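Local structure of KaiC domain-containing protein (Pyrococcus horikoshii, 2ZTS) at residues R125-V130 with K137-D142; S146-L151 with S190-E195; E159-L164 with E196-G201; T166-M171 with T175-E180. The protein probably binds ATP as a KaiC-like P-loop protein and is held here as a six-chain assembly with ADP and magnesium ions, its cellular role uncharacterised. One frame throughout, in Å; residues are numbered along the deposited sequence.

In the fold
All four contacts belong to one RecA-like alpha/beta domain, where helices pack on a largely parallel central sheet. Interactions 1 and 4 are core contacts: helices 120-134 and 157-171 each set one aliphatic side chain, Ile127 or Leu168, on a strand, and the two strands, 138-142 and 174-179, are neighbours. Interaction 3 reuses helix 157-171, one to two turns nearer its start, and stays buried and wholly apolar, but its partner is a loop. Interaction 2 lies farthest from the chain's centre of the four and is only partly buried; here hydrogen bonds shape the loop itself, though none crosses between the segments, and other subunits reach it, as they do interaction 3.

Interaction 1 of 4, residues R125-V130 with K137-D142; sequences RYIYRV and KRLVID
Ile127 sits between Leu139 and Ile141 and is the one residue through which segment 125-130 touches the strand. Its two branches divide the work. The CG2 methyl meets Leu139 CD1 at 4.0 Å, while CD1, at the end of the longer branch, reaches Ile141 CD1 at 4.3 Å. With CG1 anti to the carbonyl carbon (chi1 -62°), CG2 lies anti to the backbone N, which parts the two branches, one toward Leu139 and one toward Ile141, two residues on along the same face. Leu139 meets Ile127 with its side chain turned at about a right angle. The CA atoms of Ile127 and Leu139 remain 9.1 Å apart, and branched aliphatic residues suit such a gap because they fill it without bringing in polar atoms. In the RecA-like fold this is a helix lying on the parallel sheet: helix 120-134 leads into strand 138-142, whose hydrophobic run ending in aspartate is consistent with a Walker B motif. The alternation of the strand turns Arg138, Val140 and Asp142 to its other face, where Val140 packs on helix 43-58 and Asp142 OD1 hydrogen-bonds Thr44 OG1, beside the magnesium site. The far side of the helix is looser. Arg125 and Arg129 reach into solvent, as long charged side chains can, although Arg129 NH2 is hydrogen-bonded to Pro107 O. Tyr128 points away from the strand. Tyr126 takes no part across the contact; its OH is hydrogen-bonded to Leu106 O, and one ring face is covered by Val130 CG2, 3.6 Å above the plane and offset toward the rim.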
loop_
_atom_site.group_PDB
_atom_site.type_symbol
_atom_site.label_atom_id
_atom_site.label_comp_id
_atom_site.label_asym_id
_atom_site.label_seq_id
_atom_site.Cartn_x
_atom_site.Cartn_y
_atom_site.Cartn_z
ATOM N N ARG C 125 -10.966 2.642 35.755
ATOM C CA ARG C 125 -11.325 2.752 37.177
ATOM C C ARG C 125 -11.002 1.453 37.876
ATOM O O ARG C 125 -10.297 1.427 38.914
ATOM C CB ARG C 125 -12.819 3.059 37.311
ATOM C CG ARG C 125 -13.218 3.818 38.563
ATOM C CD ARG C 125 -14.770 4.017 38.774
ATOM N NE ARG C 125 -15.577 4.127 37.543
ATOM C CZ ARG C 125 -15.549 5.141 36.679
ATOM N NH1 ARG C 125 -16.339 5.109 35.599
ATOM N NH2 ARG C 125 -14.718 6.172 36.866
ATOM N N TYR C 126 -11.432 0.334 37.293
ATOM C CA TYR C 126 -11.244 -0.959 37.995
ATOM C C TYR C 126 -9.762 -1.365 38.099
ATOM O O TYR C 126 -9.329 -1.877 39.120
ATOM C CB TYR C 126 -12.132 -2.065 37.414
ATOM C CG TYR C 126 -12.147 -3.276 38.283
ATOM C CD1 TYR C 126 -11.534 -4.494 37.865
ATOM C CD2 TYR C 126 -12.729 -3.213 39.573
ATOM C CE1 TYR C 126 -11.518 -5.606 38.699
ATOM C CE2 TYR C 126 -12.714 -4.320 40.426
ATOM C CZ TYR C 126 -12.151 -5.506 40.003
ATOM O OH TYR C 126 -12.151 -6.561 40.895
ATOM N N ILE C 127 -8.961 -1.129 37.065
ATOM C CA ILE C 127 -7.530 -1.388 37.170
ATOM C C ILE C 127 -6.899 -0.488 38.233
ATOM O O ILE C 127 -6.049 -0.916 38.984
ATOM C CB ILE C 127 -6.816 -1.094 35.860
ATOM C CG1 ILE C 127 -7.342 -2.005 34.731
ATOM C CG2 ILE C 127 -5.324 -1.233 36.071
ATOM C CD1 ILE C 127 -7.072 -1.481 33.352
ATOM N N TYR C 128 -7.291 0.774 38.268
ATOM C CA TYR C 128 -6.764 1.694 39.261
ATOM C C TYR C 128 -7.122 1.173 40.706
ATOM O O TYR C 128 -6.267 1.024 41.577
ATOM C CB TYR C 128 -7.328 3.091 38.980
ATOM C CG TYR C 128 -6.940 4.136 39.986
ATOM C CD1 TYR C 128 -7.755 4.384 41.082
ATOM C CD2 TYR C 128 -5.767 4.875 39.845
ATOM C CE1 TYR C 128 -7.400 5.301 42.015
ATOM C CE2 TYR C 128 -5.403 5.839 40.787
ATOM C CZ TYR C 128 -6.241 6.045 41.866
ATOM O OH TYR C 128 -5.950 6.969 42.829
ATOM N N ARG C 129 -8.374 0.816 40.897
ATOM C CA ARG C 129 -8.828 0.284 42.192
ATOM C C ARG C 129 -8.037 -0.918 42.599
ATOM O O ARG C 129 -7.631 -1.048 43.741
ATOM C CB ARG C 129 -10.310 -0.056 42.126
ATOM C CG ARG C 129 -10.798 -0.795 43.353
ATOM C CD ARG C 129 -12.264 -1.180 43.283
ATOM N NE ARG C 129 -12.637 -1.863 44.509
ATOM C CZ ARG C 129 -13.739 -2.588 44.671
ATOM N NH1 ARG C 129 -13.986 -3.178 45.844
ATOM N NH2 ARG C 129 -14.587 -2.718 43.677
ATOM N N VAL C 130 -7.774 -1.817 41.672
ATOM C CA VAL C 130 -7.094 -3.055 42.023
ATOM C C VAL C 130 -5.578 -2.815 42.267
ATOM O O VAL C 130 -4.965 -3.436 43.177
ATOM C CB VAL C 130 -7.292 -4.141 40.916
ATOM C CG1 VAL C 130 -6.427 -5.374 41.171
ATOM C CG2 VAL C 130 -8.720 -4.534 40.831
ATOM N N LYS C 137 3.230 -2.817 42.628
ATOM C CA LYS C 137 4.306 -2.076 42.031
ATOM C C LYS C 137 4.460 -2.445 40.514
ATOM O O LYS C 137 5.218 -1.787 39.820
ATOM C CB LYS C 137 5.608 -2.275 42.827
ATOM C CG LYS C 137 5.648 -1.562 44.202
ATOM C CD LYS C 137 6.564 -2.293 45.156
ATOM C CE LYS C 137 7.145 -1.422 46.310
ATOM N NZ LYS C 137 8.571 -1.871 46.618
ATOM N N ARG C 138 3.753 -3.470 40.032
ATOM C CA ARG C 138 3.917 -3.980 38.676
ATOM C C ARG C 138 2.551 -4.122 38.018
ATOM O O ARG C 138 1.572 -4.469 38.676
ATOM C CB ARG C 138 4.621 -5.311 38.728
ATOM C CG ARG C 138 6.099 -5.236 38.970
ATOM C CD ARG C 138 6.808 -6.571 38.897
ATOM N NE ARG C 138 8.077 -6.452 39.609
ATOM C CZ ARG C 138 9.233 -6.966 39.235
ATOM N NH1 ARG C 138 9.347 -7.713 38.163
ATOM N NH2 ARG C 138 10.322 -6.746 39.974
ATOM N N LEU C 139 2.465 -3.834 36.732
ATOM C CA LEU C 139 1.187 -3.866 36.006
ATOM C C LEU C 139 1.415 -4.376 34.572
ATOM O O LEU C 139 2.392 -4.009 33.958
ATOM C CB LEU C 139 0.549 -2.470 35.991
ATOM C CG LEU C 139 -0.733 -2.320 35.145
ATOM C CD1 LEU C 139 -1.868 -3.228 35.592
ATOM C CD2 LEU C 139 -1.172 -0.834 35.153
ATOM N N VAL C 140 0.528 -5.199 34.064
ATOM C CA VAL C 140 0.566 -5.667 32.666
ATOM C C VAL C 140 -0.821 -5.462 32.077
ATOM O O VAL C 140 -1.800 -5.738 32.747
ATOM C CB VAL C 140 0.922 -7.159 32.591
ATOM C CG1 VAL C 140 0.570 -7.755 31.244
ATOM C CG2 VAL C 140 2.392 -7.363 32.877
ATOM N N ILE C 141 -0.893 -4.944 30.856
ATOM C CA ILE C 141 -2.107 -4.933 30.067
ATOM C C ILE C 141 -1.776 -5.690 28.801
ATOM O O ILE C 141 -1.033 -5.226 27.941
ATOM C CB ILE C 141 -2.595 -3.493 29.789
ATOM C CG1 ILE C 141 -2.781 -2.737 31.155
ATOM C CG2 ILE C 141 -3.866 -3.512 28.922
ATOM C CD1 ILE C 141 -3.443 -1.374 31.066
ATOM N N ASP C 142 -2.282 -6.907 28.756
ATOM C CA ASP C 142 -2.180 -7.786 27.618
ATOM C C ASP C 142 -3.579 -7.879 27.053
ATOM O O ASP C 142 -4.346 -8.617 27.559
ATOM C CB ASP C 142 -1.705 -9.144 28.111
ATOM C CG ASP C 142 -1.243 -10.042 27.003
ATOM O OD1 ASP C 142 -1.182 -11.279 27.265
ATOM O OD2 ASP C 142 -0.858 -9.587 25.877
#

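Interaction 2 of 4, residues S146-L151 with S190-E195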
loop_
_atom_site.group_PDB
_atom_site.type_symbol
_atom_site.label_atom_id
_atom_site.label_comp_id
_atom_site.label_asym_id
_atom_site.label_seq_id
_atom_site.Cartn_x
_atom_site.Cartn_y
_atom_site.Cartn_z
ATOM N N SER C 146 -6.443 -6.236 22.055
ATOM C CA SER C 146 -7.557 -6.931 22.666
ATOM C C SER C 146 -8.600 -5.899 23.130
ATOM O O SER C 146 -9.831 -6.152 23.020
ATOM C CB SER C 146 -7.114 -7.853 23.821
ATOM O OG SER C 146 -6.674 -7.119 25.027
ATOM N N ILE C 147 -8.128 -4.735 23.600
ATOM C CA ILE C 147 -9.008 -3.643 23.972
ATOM C C ILE C 147 -9.655 -3.054 22.712
ATOM O O ILE C 147 -10.844 -2.832 22.647
ATOM C CB ILE C 147 -8.274 -2.510 24.734
ATOM C CG1 ILE C 147 -7.670 -2.997 26.062
ATOM C CG2 ILE C 147 -9.212 -1.335 24.924
ATOM C CD1 ILE C 147 -6.754 -1.938 26.735
ATOM N N ALA C 148 -8.842 -2.724 21.741
ATOM C CA ALA C 148 -9.313 -2.059 20.567
ATOM C C ALA C 148 -10.363 -2.870 19.841
ATOM O O ALA C 148 -11.365 -2.300 19.375
ATOM C CB ALA C 148 -8.114 -1.731 19.595
ATOM N N LEU C 149 -10.132 -4.177 19.722
ATOM C CA LEU C 149 -11.071 -5.023 18.992
ATOM C C LEU C 149 -12.409 -5.089 19.680
ATOM O O LEU C 149 -13.369 -5.455 19.036
ATOM C CB LEU C 149 -10.540 -6.439 18.807
ATOM C CG LEU C 149 -9.289 -6.450 17.886
ATOM C CD1 LEU C 149 -8.600 -7.772 17.983
ATOM C CD2 LEU C 149 -9.698 -6.110 16.423
ATOM N N ARG C 150 -12.477 -4.751 20.973
ATOM C CA ARG C 150 -13.768 -4.762 21.705
ATOM C C ARG C 150 -14.537 -3.468 21.688
ATOM O O ARG C 150 -15.668 -3.398 22.175
ATOM C CB ARG C 150 -13.592 -5.260 23.157
ATOM C CG ARG C 150 -13.398 -6.726 23.239
ATOM C CD ARG C 150 -12.803 -7.295 24.574
ATOM N NE ARG C 150 -12.841 -8.765 24.522
ATOM C CZ ARG C 150 -11.941 -9.558 23.897
ATOM N NH1 ARG C 150 -10.869 -9.042 23.292
ATOM N NH2 ARG C 150 -12.093 -10.897 23.911
ATOM N N LEU C 151 -13.962 -2.428 21.118
ATOM C CA LEU C 151 -14.646 -1.155 21.100
ATOM C C LEU C 151 -15.679 -1.125 19.957
ATOM O O LEU C 151 -15.622 -1.917 18.963
ATOM C CB LEU C 151 -13.639 -0.001 20.943
ATOM C CG LEU C 151 -12.384 0.036 21.824
ATOM C CD1 LEU C 151 -11.516 1.062 21.214
ATOM C CD2 LEU C 151 -12.669 0.378 23.271
ATOM N N SER C 190 4.232 -1.075 15.912
ATOM C CA SER C 190 3.002 -1.423 16.609
ATOM C C SER C 190 1.833 -1.630 15.650
ATOM O O SER C 190 1.932 -1.329 14.499
ATOM C CB SER C 190 2.648 -0.278 17.511
ATOM O OG SER C 190 2.457 0.889 16.739
ATOM N N ARG C 191 0.709 -2.073 16.183
ATOM C CA ARG C 191 -0.468 -2.332 15.409
ATOM C C ARG C 191 -1.068 -1.042 14.916
ATOM O O ARG C 191 -1.457 -0.978 13.752
ATOM C CB ARG C 191 -1.517 -3.048 16.283
ATOM C CG ARG C 191 -2.748 -3.435 15.495
ATOM C CD ARG C 191 -3.568 -4.515 16.152
ATOM N NE ARG C 191 -4.907 -4.546 15.616
ATOM C CZ ARG C 191 -5.377 -5.417 14.733
ATOM N NH1 ARG C 191 -4.618 -6.367 14.192
ATOM N NH2 ARG C 191 -6.626 -5.265 14.322
ATOM N N TYR C 192 -1.201 -0.040 15.799
ATOM C CA TYR C 192 -1.974 1.196 15.474
ATOM C C TYR C 192 -1.141 2.431 15.122
ATOM O O TYR C 192 -1.646 3.373 14.528
ATOM C CB TYR C 192 -3.010 1.534 16.589
ATOM C CG TYR C 192 -4.020 0.450 16.698
ATOM C CD1 TYR C 192 -4.914 0.193 15.654
ATOM C CD2 TYR C 192 -4.063 -0.351 17.801
ATOM C CE1 TYR C 192 -5.848 -0.888 15.747
ATOM C CE2 TYR C 192 -4.934 -1.419 17.893
ATOM C CZ TYR C 192 -5.833 -1.678 16.867
ATOM O OH TYR C 192 -6.691 -2.743 17.042
ATOM N N GLY C 193 0.139 2.410 15.457
ATOM C CA GLY C 193 1.015 3.578 15.223
ATOM C C GLY C 193 0.922 4.609 16.317
ATOM O O GLY C 193 1.383 5.743 16.139
ATOM N N ILE C 194 0.329 4.226 17.444
ATOM C CA ILE C 194 0.001 5.169 18.534
ATOM C C ILE C 194 0.620 4.684 19.863
ATOM O O ILE C 194 1.003 5.467 20.701
ATOM C CB ILE C 194 -1.535 5.281 18.660
ATOM C CG1 ILE C 194 -2.170 5.763 17.332
ATOM C CG2 ILE C 194 -1.897 6.186 19.749
ATOM C CD1 ILE C 194 -3.706 5.614 17.258
ATOM N N GLU C 195 0.625 3.366 20.054
ATOM C CA GLU C 195 1.011 2.758 21.289
ATOM C C GLU C 195 2.368 3.285 21.794
ATOM O O GLU C 195 2.551 3.463 23.000
ATOM C CB GLU C 195 1.084 1.237 21.100
ATOM C CG GLU C 195 -0.239 0.581 20.784
ATOM C CD GLU C 195 -0.462 0.343 19.284
ATOM O OE1 GLU C 195 -0.503 1.337 18.538
ATOM O OE2 GLU C 195 -0.522 -0.847 18.875
#
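Ala148 and Leu149 of helix 144-149 meet Arg191 and Tyr192 of the loop that leads to strand 201-209, a peripheral corner of the RecA-like domain where other subunits approach. The apolar part is small. Ala148 points its methyl at the phenol end of Tyr192, with CB 3.1 Å from OH and CZ behind it at 3.6 Å; the single methyl of alanine brings the phenol close to the helix. Leu149 CD2 lies 3.8 Å from Arg191 NH2, the two side chains crossing at about a right angle, and both also pack on Phe197 of a neighbouring subunit.

Hydrogen bonds give the loop side its shape. Arg191 passes its CG over the ring centre of Tyr192, 3.7 Å above the plane, and its extended chain carries NE to Tyr192 OH (2.9 Å, 164°). Glu154 OE2 forms a salt bridge with Arg191 NH2 and a hydrogen bond with Tyr192 OH, while Arg191 NH1 bonds Gly193 O of a neighbouring subunit. Arginine suits this place because its several N-H groups can serve all three. Glu195 turns back into its own loop: OE1 accepts from Ile194 N at 3.2 Å, nearly along the C-O axis, and the carboxylate receives weak bonds from the amides of Arg191 and Tyr192. Ser190 OG accepts from Gly193 N (3.1 Å), an ST motif. On the helix side, Arg150 NH1 donates to Ser146 O at 3.1 Å, with that oxygen almost in the guanidinium plane.

Interaction 3 of 4, residues E159-L164 with E196-G201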
loop_
_atom_site.group_PDB
_atom_site.type_symbol
_atom_site.label_atom_id
_atom_site.label_comp_id
_atom_site.label_asym_id
_atom_site.label_seq_id
_atom_site.Cartn_x
_atom_site.Cartn_y
_atom_site.Cartn_z
ATOM N N GLU C 159 -8.197 7.493 21.397
ATOM C CA GLU C 159 -8.732 8.218 22.565
ATOM C C GLU C 159 -8.571 7.388 23.798
ATOM O O GLU C 159 -8.175 7.887 24.841
ATOM C CB GLU C 159 -10.198 8.615 22.317
ATOM C CG GLU C 159 -10.362 9.766 21.313
ATOM C CD GLU C 159 -10.640 9.275 19.862
ATOM O OE1 GLU C 159 -10.088 8.203 19.410
ATOM O OE2 GLU C 159 -11.413 9.975 19.149
ATOM N N VAL C 160 -8.758 6.068 23.670
ATOM C CA VAL C 160 -8.558 5.164 24.793
ATOM C C VAL C 160 -7.100 5.143 25.253
ATOM O O VAL C 160 -6.808 5.165 26.466
ATOM C CB VAL C 160 -9.076 3.760 24.489
ATOM C CG1 VAL C 160 -8.784 2.810 25.593
ATOM C CG2 VAL C 160 -10.622 3.776 24.170
ATOM N N LEU C 161 -6.165 5.173 24.316
ATOM C CA LEU C 161 -4.749 5.219 24.709
ATOM C C LEU C 161 -4.362 6.497 25.472
ATOM O O LEU C 161 -3.592 6.433 26.443
ATOM C CB LEU C 161 -3.852 4.973 23.522
ATOM C CG LEU C 161 -3.836 3.481 23.080
ATOM C CD1 LEU C 161 -3.253 3.268 21.689
ATOM C CD2 LEU C 161 -3.053 2.641 24.063
ATOM N N LEU C 162 -4.921 7.637 25.073
ATOM C CA LEU C 162 -4.680 8.861 25.810
ATOM C C LEU C 162 -5.328 8.788 27.231
ATOM O O LEU C 162 -4.687 9.100 28.217
ATOM C CB LEU C 162 -5.148 10.070 24.993
ATOM C CG LEU C 162 -4.180 10.440 23.844
ATOM C CD1 LEU C 162 -4.737 11.630 23.109
ATOM C CD2 LEU C 162 -2.737 10.701 24.249
ATOM N N LYS C 163 -6.543 8.258 27.359
ATOM C CA LYS C 163 -7.045 8.014 28.726
ATOM C C LYS C 163 -6.190 7.046 29.559
ATOM O O LYS C 163 -5.984 7.275 30.764
ATOM C CB LYS C 163 -8.472 7.501 28.740
ATOM C CG LYS C 163 -9.543 8.409 28.250
ATOM C CD LYS C 163 -10.900 7.671 28.489
ATOM C CE LYS C 163 -12.128 8.425 28.007
ATOM N NZ LYS C 163 -12.646 9.426 29.046
ATOM N N LEU C 164 -5.666 5.978 28.942
ATOM C CA LEU C 164 -4.850 5.057 29.684
ATOM C C LEU C 164 -3.596 5.756 30.188
ATOM O O LEU C 164 -3.134 5.483 31.303
ATOM C CB LEU C 164 -4.436 3.872 28.844
ATOM C CG LEU C 164 -3.440 2.878 29.343
ATOM C CD1 LEU C 164 -3.854 2.239 30.655
ATOM C CD2 LEU C 164 -3.384 1.798 28.292
ATOM N N GLU C 196 3.343 3.411 20.890
ATOM C CA GLU C 196 4.694 3.901 21.238
ATOM C C GLU C 196 4.738 5.347 21.781
ATOM O O GLU C 196 5.676 5.705 22.506
ATOM C CB GLU C 196 5.610 3.798 20.013
ATOM C CG GLU C 196 5.074 4.516 18.792
ATOM C CD GLU C 196 4.338 3.618 17.794
ATOM O OE1 GLU C 196 3.447 2.817 18.159
ATOM O OE2 GLU C 196 4.575 3.784 16.613
ATOM N N PHE C 197 3.744 6.172 21.453
ATOM C CA PHE C 197 3.646 7.505 22.028
ATOM C C PHE C 197 3.236 7.577 23.516
ATOM O O PHE C 197 3.223 8.676 24.065
ATOM C CB PHE C 197 2.727 8.400 21.186
ATOM C CG PHE C 197 3.260 8.632 19.823
ATOM C CD1 PHE C 197 4.217 9.612 19.609
ATOM C CD2 PHE C 197 2.906 7.791 18.784
ATOM C CE1 PHE C 197 4.758 9.781 18.378
ATOM C CE2 PHE C 197 3.433 7.968 17.539
ATOM C CZ PHE C 197 4.357 8.943 17.321
ATOM N N ILE C 198 2.806 6.467 24.130
ATOM C CA ILE C 198 2.547 6.482 25.575
ATOM C C ILE C 198 3.539 5.625 26.341
ATOM O O ILE C 198 3.338 5.316 27.479
ATOM C CB ILE C 198 1.078 6.094 25.894
ATOM C CG1 ILE C 198 0.784 4.643 25.576
ATOM C CG2 ILE C 198 0.097 7.033 25.133
ATOM C CD1 ILE C 198 -0.468 4.114 26.269
ATOM N N ALA C 199 4.632 5.245 25.703
ATOM C CA ALA C 199 5.612 4.378 26.344
ATOM C C ALA C 199 6.988 5.021 26.292
ATOM O O ALA C 199 7.311 5.710 25.337
ATOM C CB ALA C 199 5.629 3.030 25.671
ATOM N N ARG C 200 7.749 4.876 27.367
ATOM C CA ARG C 200 9.086 5.441 27.464
ATOM C C ARG C 200 10.142 4.354 27.317
ATOM O O ARG C 200 11.339 4.627 27.404
ATOM C CB ARG C 200 9.268 6.193 28.811
ATOM C CG ARG C 200 8.121 7.142 29.190
ATOM C CD ARG C 200 8.114 8.555 28.542
ATOM N NE ARG C 200 6.866 9.280 28.900
ATOM C CZ ARG C 200 6.593 9.848 30.105
ATOM N NH1 ARG C 200 7.465 9.786 31.106
ATOM N NH2 ARG C 200 5.434 10.484 30.315
ATOM N N GLY C 201 9.690 3.121 27.116
ATOM C CA GLY C 201 10.536 1.973 26.785
ATOM C C GLY C 201 9.871 1.171 25.657
ATOM O O GLY C 201 8.646 1.077 25.668
#
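Leu161 and Ile198 bring the two backbones to their nearest approach, with CA atoms 7.5 Å apart. Segment 159-164 is regular helix, held by bonds such as Leu164 N to Val160 O (2.8 Å). Segment 196-201 is far less regular: it begins in a short 3-10 segment and passes through a loop to enter strand 201-209 at Gly201. Across the gap there is no hydrogen bond, and the side chains do all the work.

Ile198 carries the contact. Its CD1 lies 3.7 Å from Leu161 CD2 and 4.2 Å from Leu164 CD2, touching leucines one helical turn apart. CG1 sits between the backbone N and the carbonyl carbon (chi1 68°), the crowded position, and this sends CD1 toward the helix while CG2 swings to the side of the backbone N. Both methyls also lie against the helix backbone, CD1 at 3.9 Å and CG2 at 4.0 Å from Leu161 O. The side chains of Leu161 and Ile198 cross at about a right angle. Aliphatic side chains suit this buried spot, where no hydrogen bond crosses between the segments.

Toward the neighbouring subunit the chemistry changes. Leu162 leans on Leu149 of that subunit, and Arg200 NH2 makes a salt bridge to Asp73 of the same neighbouring subunit. In this RecA-like domain, the loop that runs into strand 201-209 packs on the crossover helix 157-171 of the beta-alpha-beta unit 138-142 to 174-179; strand 201-209 pairs with strand 32-36, which leads into the P-loop.

Interaction 4 of 4, residues T166-M171 with T175-E180; sequences TILLEM and TILTTE
Thr178 OG1 hydrogen-bonds Asp142 OD2 on one face of strand 174-179, while Thr175 and Leu177 turn to the other face and receive Leu168 of helix 157-171. Leu168 is the residue of segment 166-171 that touches the strand, and its methyls separate. CD2 meets the two ends of the Thr175 fork, 3.8 Å from OG1 and 3.9 Å from CG2; CD1 meets Leu177 CD1 at 4.2 Å. Its CG stands anti to the carbonyl carbon (chi1 -62°), which carries both methyls down to the sheet. Thr175 answers with OG1 beside its backbone N and CG2 anti to that N, presenting both arms of its fork to one methyl. Beta-branched threonine suits an extended strand, and leucine fills the space above two strand residues. Ile198 adds a further methyl, its CD1, against Leu177. Farther along the segment, Glu180 OE1 makes a salt bridge with Lys43, a residue of the ADP site. No hydrogen bond joins the two segments; they meet mainly by apolar packing, and polar bonds gather farther along, at Thr178, Thr179 and Glu180, toward the nucleotide site.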
loop_
_atom_site.group_PDB
_atom_site.type_symbol
_atom_site.label_atom_id
_atom_site.label_comp_id
_atom_site.label_asym_id
_atom_site.label_seq_id
_atom_site.Cartn_x
_atom_site.Cartn_y
_atom_site.Cartn_z
ATOM N N THR C 166 -3.043 8.812 30.984
ATOM C CA THR C 166 -3.292 9.692 32.103
ATOM C C THR C 166 -3.345 8.880 33.418
ATOM O O THR C 166 -2.754 9.309 34.393
ATOM C CB THR C 166 -4.590 10.559 31.945
ATOM O OG1 THR C 166 -5.732 9.699 31.899
ATOM C CG2 THR C 166 -4.657 11.285 30.638
ATOM N N ILE C 167 -4.015 7.718 33.435
ATOM C CA ILE C 167 -4.035 6.958 34.663
ATOM C C ILE C 167 -2.698 6.249 34.958
ATOM O O ILE C 167 -2.368 6.159 36.105
ATOM C CB ILE C 167 -5.272 5.981 34.825
ATOM C CG1 ILE C 167 -5.073 4.730 34.018
ATOM C CG2 ILE C 167 -6.552 6.614 34.408
ATOM C CD1 ILE C 167 -4.229 3.741 34.719
ATOM N N LEU C 168 -1.936 5.784 33.969
ATOM C CA LEU C 168 -0.577 5.273 34.217
ATOM C C LEU C 168 0.355 6.268 34.939
ATOM O O LEU C 168 1.044 5.905 35.879
ATOM C CB LEU C 168 0.118 4.770 32.924
ATOM C CG LEU C 168 -0.568 3.598 32.216
ATOM C CD1 LEU C 168 -0.003 3.305 30.791
ATOM C CD2 LEU C 168 -0.526 2.299 33.140
ATOM N N LEU C 169 0.370 7.498 34.467
ATOM C CA LEU C 169 1.159 8.572 35.034
ATOM C C LEU C 169 0.743 8.798 36.520
ATOM O O LEU C 169 1.587 8.941 37.396
ATOM C CB LEU C 169 0.953 9.869 34.182
ATOM C CG LEU C 169 1.926 10.214 33.014
ATOM C CD1 LEU C 169 2.457 8.986 32.271
ATOM C CD2 LEU C 169 1.331 11.243 31.985
ATOM N N GLU C 170 -0.551 8.758 36.782
ATOM C CA GLU C 170 -1.071 8.962 38.144
ATOM C C GLU C 170 -0.659 7.845 39.059
ATOM O O GLU C 170 -0.275 8.101 40.197
ATOM C CB GLU C 170 -2.587 8.989 38.149
ATOM C CG GLU C 170 -3.213 10.297 38.550
ATOM C CD GLU C 170 -4.646 10.319 38.092
ATOM O OE1 GLU C 170 -4.903 10.772 36.927
ATOM O OE2 GLU C 170 -5.498 9.830 38.875
HETATM N N MSE C 171 -0.717 6.611 38.577
HETATM C CA MSE C 171 -0.439 5.472 39.428
HETATM C C MSE C 171 1.055 5.308 39.652
HETATM O O MSE C 171 1.470 4.766 40.670
HETATM C CB MSE C 171 -0.988 4.204 38.830
HETATM C CG MSE C 171 -2.475 4.107 38.923
HETATM SE SE MSE C 171 -3.186 2.372 38.186
HETATM C CE MSE C 171 -2.204 2.247 36.440
ATOM N N THR C 175 5.040 -0.620 34.302
ATOM C CA THR C 175 4.042 -1.258 33.467
ATOM C C THR C 175 4.603 -1.817 32.165
ATOM O O THR C 175 5.403 -1.115 31.521
ATOM C CB THR C 175 3.016 -0.193 33.103
ATOM O OG1 THR C 175 2.458 0.337 34.317
ATOM C CG2 THR C 175 1.787 -0.791 32.308
ATOM N N ILE C 176 4.179 -3.043 31.777
ATOM C CA ILE C 176 4.302 -3.554 30.395
ATOM C C ILE C 176 2.918 -3.569 29.697
ATOM O O ILE C 176 1.926 -4.097 30.222
ATOM C CB ILE C 176 4.926 -4.943 30.367
ATOM C CG1 ILE C 176 6.358 -4.868 30.874
ATOM C CG2 ILE C 176 4.880 -5.571 28.933
ATOM C CD1 ILE C 176 6.994 -6.237 31.211
ATOM N N LEU C 177 2.858 -2.960 28.524
ATOM C CA LEU C 177 1.713 -3.007 27.618
ATOM C C LEU C 177 2.161 -3.788 26.422
ATOM O O LEU C 177 3.271 -3.573 25.911
ATOM C CB LEU C 177 1.322 -1.601 27.111
ATOM C CG LEU C 177 1.165 -0.490 28.154
ATOM C CD1 LEU C 177 1.030 0.861 27.515
ATOM C CD2 LEU C 177 -0.062 -0.788 29.002
ATOM N N THR C 178 1.312 -4.680 25.945
ATOM C CA THR C 178 1.660 -5.500 24.794
ATOM C C THR C 178 0.871 -5.062 23.605
ATOM O O THR C 178 -0.289 -4.650 23.757
ATOM C CB THR C 178 1.419 -6.972 25.054
ATOM O OG1 THR C 178 0.018 -7.241 25.137
ATOM C CG2 THR C 178 1.987 -7.372 26.427
ATOM N N THR C 179 1.506 -5.112 22.434
ATOM C CA THR C 179 0.806 -4.912 21.179
ATOM C C THR C 179 1.396 -5.831 20.106
ATOM O O THR C 179 2.450 -6.443 20.303
ATOM C CB THR C 179 0.809 -3.451 20.788
ATOM O OG1 THR C 179 -0.040 -3.236 19.650
ATOM C CG2 THR C 179 2.160 -3.012 20.310
ATOM N N GLU C 180 0.673 -5.992 18.998
ATOM C CA GLU C 180 1.056 -6.989 18.006
ATOM C C GLU C 180 0.951 -6.478 16.565
ATOM O O GLU C 180 -0.161 -6.181 16.131
ATOM C CB GLU C 180 0.170 -8.208 18.209
ATOM C CG GLU C 180 0.454 -9.428 17.307
ATOM C CD GLU C 180 -0.271 -10.702 17.805
ATOM O OE1 GLU C 180 -0.011 -11.143 18.980
ATOM O OE2 GLU C 180 -1.077 -11.262 17.001
#